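Local structure of geranyltranstransferase (Methylococcus capsulatus, 3TS7) at residues B[23-28]-B[45-50]. The protein probably catalyses the magnesium-dependent synthesis of (2E,6E)-farnesyl diphosphate in isoprenoid biosynthesis. Sequence-based numbering, arbitrary orientation.
Sequences ALDARL and SVLGGG
With chi1 at 171°, V46 turns CG1 away from its own amide nitrogen and into the angle between L24 and L28, while L47 keeps CG anti to its carbonyl carbon (chi1 -64°) and reaches the same helix end one residue later. CG1 of V46 lies 3.8 Å from CD1 of L28 and 3.9 Å from CD1 of L24; a beta-branched valine suits the spot because CG1 is held close to the backbone. L47, just past helix 36-46, packs CD2 3.8 Å from CB of L24 and equally near the backbone N of D25. Leucine suits position 28 because its branched end lets CD1 meet V46 and also CG of L47, at 3.9 Å; CD1 of L47 lies against that methyl too and comes near OD1 of D25. An alanine at L47 is likely to open a gap beside L24 and L28, CG and both methyls being removed. Aspartate fits the exposed edge, where D25 pairs with R43, which also bonds L28 O. V84 of helix 73-90 and L123 of helix 113-133 back V46, extending the core of this all-helical prenyl synthase fold. Apolar side chains chiefly hold the joint, with no polar pair across it, its cohesion probably coming from close packing and the burial of L24, L28 and V46.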
ATOM      1  N   ALA B  23     -19.978   4.553   1.694  1.00 42.67           N
ATOM      2  CA  ALA B  23     -19.211   3.644   0.853  1.00 44.30           C
ATOM      3  C   ALA B  23     -17.906   3.235   1.545  1.00 45.07           C
ATOM      4  O   ALA B  23     -17.487   2.067   1.443  1.00 43.21           O
ATOM      5  CB  ALA B  23     -18.973   4.236  -0.535  1.00 41.11           C
ATOM      6  N   LEU B  24     -17.305   4.176   2.285  1.00 39.52           N
ATOM      7  CA  LEU B  24     -16.107   3.897   3.091  1.00 38.35           C
ATOM      8  C   LEU B  24     -16.416   2.940   4.253  1.00 39.09           C
ATOM      9  O   LEU B  24     -15.668   1.990   4.487  1.00 38.38           O
ATOM     10  CB  LEU B  24     -15.463   5.188   3.627  1.00 35.70           C
ATOM     11  CG  LEU B  24     -14.891   6.164   2.588  1.00 36.14           C
ATOM     12  CD1 LEU B  24     -14.823   7.582   3.149  1.00 45.32           C
ATOM     13  CD2 LEU B  24     -13.547   5.726   2.069  1.00 37.43           C
ATOM     14  N   ASP B  25     -17.512   3.212   4.965  1.00 41.55           N
ATOM     15  CA  ASP B  25     -18.018   2.353   6.045  1.00 43.06           C
ATOM     16  C   ASP B  25     -18.271   0.919   5.553  1.00 44.54           C
ATOM     17  O   ASP B  25     -17.880  -0.046   6.217  1.00 44.26           O
ATOM     18  CB  ASP B  25     -19.302   2.947   6.642  1.00 48.02           C
ATOM     19  CG  ASP B  25     -19.867   2.108   7.787  1.00 52.65           C
ATOM     20  OD1 ASP B  25     -19.083   1.546   8.578  1.00 54.73           O
ATOM     21  OD2 ASP B  25     -21.105   2.009   7.889  1.00 58.85           O
ATOM     22  N   ALA B  26     -18.890   0.795   4.379  1.00 42.42           N
ATOM     23  CA  ALA B  26     -19.143  -0.503   3.767  1.00 46.10           C
ATOM     24  C   ALA B  26     -17.865  -1.261   3.383  1.00 50.89           C
ATOM     25  O   ALA B  26     -17.882  -2.490   3.312  1.00 47.21           O
ATOM     26  CB  ALA B  26     -20.087  -0.368   2.556  1.00 42.96           C
ATOM     27  N   ARG B  27     -16.760  -0.542   3.157  1.00 48.73           N
ATOM     28  CA  ARG B  27     -15.494  -1.181   2.768  1.00 44.60           C
ATOM     29  C   ARG B  27     -14.484  -1.283   3.917  1.00 43.37           C
ATOM     30  O   ARG B  27     -13.400  -1.838   3.748  1.00 39.73           O
ATOM     31  CB  ARG B  27     -14.873  -0.469   1.553  1.00 38.71           C
ATOM     32  CG  ARG B  27     -15.566  -0.781   0.231  1.00 36.69           C
ATOM     33  CD  ARG B  27     -15.418   0.326  -0.808  1.00 45.73           C
ATOM     34  NE  ARG B  27     -16.193   0.022  -2.012  1.00 35.60           N
ATOM     35  CZ  ARG B  27     -17.482   0.334  -2.176  1.00 33.08           C
ATOM     36  NH1 ARG B  27     -18.146   0.979  -1.227  1.00 30.68           N
ATOM     37  NH2 ARG B  27     -18.109  -0.003  -3.290  1.00 34.02           N
ATOM     38  N   LEU B  28     -14.821  -0.735   5.079  1.00 36.98           N
ATOM     39  CA  LEU B  28     -13.920  -0.845   6.216  1.00 40.01           C
ATOM     40  C   LEU B  28     -14.318  -2.042   7.086  1.00 43.95           C
ATOM     41  O   LEU B  28     -15.503  -2.205   7.389  1.00 44.16           O
ATOM     42  CB  LEU B  28     -13.912   0.437   7.049  1.00 39.90           C
ATOM     43  CG  LEU B  28     -13.087   1.609   6.484  1.00 45.01           C
ATOM     44  CD1 LEU B  28     -13.425   2.884   7.242  1.00 34.28           C
ATOM     45  CD2 LEU B  28     -11.598   1.320   6.526  1.00 41.15           C
ATOM     46  N   SER B  45      -9.783   7.227  11.833  1.00 48.23           N
ATOM     47  CA  SER B  45      -9.105   8.108  10.901  1.00 46.11           C
ATOM     48  C   SER B  45      -9.875   8.350   9.601  1.00 47.61           C
ATOM     49  O   SER B  45      -9.828   9.450   9.055  1.00 44.69           O
ATOM     50  CB  SER B  45      -7.715   7.578  10.620  1.00 46.38           C
ATOM     51  OG  SER B  45      -6.927   7.612  11.795  1.00 45.34           O
ATOM     52  N   VAL B  46     -10.595   7.345   9.111  1.00 44.36           N
ATOM     53  CA  VAL B  46     -11.282   7.480   7.825  1.00 43.12           C
ATOM     54  C   VAL B  46     -12.663   8.125   7.928  1.00 46.00           C
ATOM     55  O   VAL B  46     -13.023   8.960   7.097  1.00 46.72           O
ATOM     56  CB  VAL B  46     -11.377   6.127   7.080  1.00 41.24           C
ATOM     57  CG1 VAL B  46     -12.274   6.217   5.840  1.00 35.90           C
ATOM     58  CG2 VAL B  46     -10.017   5.686   6.671  1.00 35.48           C
ATOM     59  N   LEU B  47     -13.428   7.747   8.946  1.00 42.94           N
ATOM     60  CA  LEU B  47     -14.835   8.105   8.990  1.00 48.44           C
ATOM     61  C   LEU B  47     -15.086   9.363   9.807  1.00 48.50           C
ATOM     62  O   LEU B  47     -14.183   9.865  10.482  1.00 52.87           O
ATOM     63  CB  LEU B  47     -15.672   6.935   9.521  1.00 50.67           C
ATOM     64  CG  LEU B  47     -15.701   5.670   8.671  1.00 51.21           C
ATOM     65  CD1 LEU B  47     -16.400   4.548   9.417  1.00 54.80           C
ATOM     66  CD2 LEU B  47     -16.358   5.916   7.300  1.00 39.86           C
ATOM     67  N   GLY B  48     -16.311   9.871   9.722  1.00 52.00           N
ATOM     68  CA  GLY B  48     -16.735  11.052  10.482  1.00 58.81           C
ATOM     69  C   GLY B  48     -16.469  12.377   9.784  1.00 65.79           C
ATOM     70  O   GLY B  48     -16.329  13.410  10.441  1.00 68.50           O
ATOM     71  N   GLY B  49     -16.400  12.353   8.456  1.00 64.17           N
ATOM     72  CA  GLY B  49     -16.203  13.574   7.679  1.00 65.65           C
ATOM     73  C   GLY B  49     -14.765  13.869   7.276  1.00 67.09           C
ATOM     74  O   GLY B  49     -13.891  12.994   7.296  1.00 68.08           O
ATOM     75  N   GLY B  50     -14.523  15.132   6.943  1.00 64.40           N
ATOM     76  CA  GLY B  50     -13.335  15.545   6.205  1.00 55.07           C
ATOM     77  C   GLY B  50     -13.859  16.117   4.905  1.00 54.67           C
ATOM     78  O   GLY B  50     -15.017  15.884   4.549  1.00 53.19           O
TER